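Response regulator receiver protein (Paraburkholderia phymatum, PDB 5TE9) probably acts as a phosphorylation-dependent switch in bacterial two-component signalling, accepting a phosphoryl group on its receiver domain. Local coordinates at residues V137-V140 and R141-D145. Residues are numbered along the deposited sequence; the frame is centred on the assembly and turned at random.
Sequences VEVV and RRISD
A bend at chi2 (-63°) folds the carboxylate of Glu138 along the helix toward Arg141, whose chain sets out with CG anti to the carbonyl carbon, near Val137 O, and turns at chi3 (68°) to bring NH1 back beside it. The two side chains run side by side and point the same way, with their charged planes turned 50° against each other. The modelled salt bridge between Glu138 OE2 and Arg141 NH1 measures 2.4 Å, too short to be taken literally; Glu138 OE1 lies in the guanidinium plane at its edge. One residue further on, the side chain of Arg142 crosses that of Glu138 at a slant, and its NE makes a long salt bridge of 3.6 Å to Glu138 OE1, so a single carboxylate spans both arginines. Each guanidinium has a further partner: Arg141 NE donates to the carbonyl of Tyr39 of the second subunit, Arg142 NH1 to that of Tyr126. Beneath this network runs the last turn of helix 133-142, the C-terminal helix of the CheY-like receiver fold, which follows the edge strand 126-128. Its regular bonds join Arg141 N to Val137 O and Arg142 N to Glu138 O, both at 2.9 Å. Just beyond, Ile143 N reaches Val140 O in a weak hydrogen bond of 3.4 Å. On the side facing the central sheet, Val139 CG1 meets Ile143 CD1 at 3.9 Å, the two side chains lying alongside each other and both resting on Val104. Val137 and Val140 pack instead on Phe148 of strand 146-152, outside that sheet.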
loop_
_atom_site.group_PDB
_atom_site.type_symbol
_atom_site.label_atom_id
_atom_site.label_comp_id
_atom_site.label_asym_id
_atom_site.label_seq_id
_atom_site.Cartn_x
_atom_site.Cartn_y
_atom_site.Cartn_z
ATOM N N VAL A 137 -3.896 -3.134 -5.884
ATOM C CA VAL A 137 -2.970 -3.886 -5.052
ATOM C C VAL A 137 -2.524 -5.149 -5.787
ATOM O O VAL A 137 -1.340 -5.500 -5.775
ATOM C CB VAL A 137 -3.602 -4.181 -3.678
ATOM C CG1 VAL A 137 -2.932 -5.369 -3.009
ATOM C CG2 VAL A 137 -3.510 -2.938 -2.791
ATOM N N GLU A 138 -3.446 -5.804 -6.499
ATOM C CA GLU A 138 -3.069 -6.982 -7.269
ATOM C C GLU A 138 -2.119 -6.625 -8.407
ATOM O O GLU A 138 -1.170 -7.368 -8.679
ATOM C CB GLU A 138 -4.310 -7.697 -7.793
ATOM C CG GLU A 138 -4.807 -8.768 -6.822
ATOM C CD GLU A 138 -3.788 -9.904 -6.607
ATOM O OE1 GLU A 138 -3.205 -10.400 -7.595
ATOM O OE2 GLU A 138 -3.562 -10.304 -5.446
ATOM N N VAL A 139 -2.330 -5.490 -9.067
ATOM C CA VAL A 139 -1.359 -5.041 -10.064
ATOM C C VAL A 139 0.031 -4.999 -9.453
ATOM O O VAL A 139 0.988 -5.574 -9.985
ATOM C CB VAL A 139 -1.751 -3.664 -10.630
ATOM C CG1 VAL A 139 -0.630 -3.122 -11.499
ATOM C CG2 VAL A 139 -3.010 -3.767 -11.435
ATOM N N VAL A 140 0.154 -4.322 -8.313
ATOM C CA VAL A 140 1.443 -4.200 -7.652
ATOM C C VAL A 140 2.021 -5.587 -7.355
ATOM O O VAL A 140 3.219 -5.829 -7.552
ATOM C CB VAL A 140 1.289 -3.331 -6.387
ATOM C CG1 VAL A 140 2.492 -3.474 -5.460
ATOM C CG2 VAL A 140 1.073 -1.856 -6.794
ATOM N N ARG A 141 1.170 -6.531 -6.932
ATOM C CA ARG A 141 1.647 -7.880 -6.657
ATOM C C ARG A 141 2.182 -8.546 -7.916
ATOM O O ARG A 141 3.216 -9.219 -7.875
ATOM C CB ARG A 141 0.527 -8.728 -6.057
ATOM C CG ARG A 141 0.180 -8.392 -4.633
ATOM C CD ARG A 141 -0.862 -9.354 -4.090
ATOM N NE ARG A 141 -0.344 -10.707 -3.920
ATOM C CZ ARG A 141 -0.683 -11.733 -4.687
ATOM N NH1 ARG A 141 -1.527 -11.554 -5.685
ATOM N NH2 ARG A 141 -0.181 -12.940 -4.457
ATOM N N ARG A 142 1.492 -8.365 -9.045
ATOM C CA ARG A 142 1.818 -9.071 -10.277
ATOM C C ARG A 142 3.074 -8.543 -10.955
ATOM O O ARG A 142 3.546 -9.167 -11.912
ATOM C CB ARG A 142 0.648 -8.984 -11.259
ATOM C CG ARG A 142 -0.685 -9.435 -10.698
ATOM C CD ARG A 142 -1.192 -10.656 -11.386
ATOM N NE ARG A 142 -2.605 -10.896 -11.141
ATOM C CZ ARG A 142 -3.576 -10.422 -11.913
ATOM N NH1 ARG A 142 -3.272 -9.672 -12.958
ATOM N NH2 ARG A 142 -4.846 -10.699 -11.649
ATOM N N ILE A 143 3.620 -7.422 -10.498
ATOM C CA ILE A 143 4.724 -6.756 -11.169
ATOM C C ILE A 143 5.930 -6.826 -10.255
ATOM O O ILE A 143 5.929 -6.226 -9.172
ATOM C CB ILE A 143 4.370 -5.308 -11.536
ATOM C CG1 ILE A 143 3.263 -5.312 -12.594
ATOM C CG2 ILE A 143 5.592 -4.562 -12.040
ATOM C CD1 ILE A 143 2.885 -3.965 -13.074
ATOM N N SER A 144 6.967 -7.528 -10.718
ATOM C CA SER A 144 8.055 -7.966 -9.848
ATOM C C SER A 144 8.719 -6.797 -9.128
ATOM O O SER A 144 8.949 -6.854 -7.916
ATOM C CB SER A 144 9.089 -8.749 -10.660
ATOM O OG SER A 144 8.461 -9.531 -11.656
ATOM N N ASP A 145 9.035 -5.727 -9.846
ATOM C CA ASP A 145 9.876 -4.687 -9.270
ATOM C C ASP A 145 9.095 -3.648 -8.466
ATOM O O ASP A 145 9.700 -2.682 -7.988
ATOM C CB ASP A 145 10.694 -3.999 -10.376
ATOM C CG ASP A 145 11.741 -4.932 -11.015
ATOM O OD1 ASP A 145 12.103 -5.966 -10.407
ATOM O OD2 ASP A 145 12.216 -4.618 -12.130
#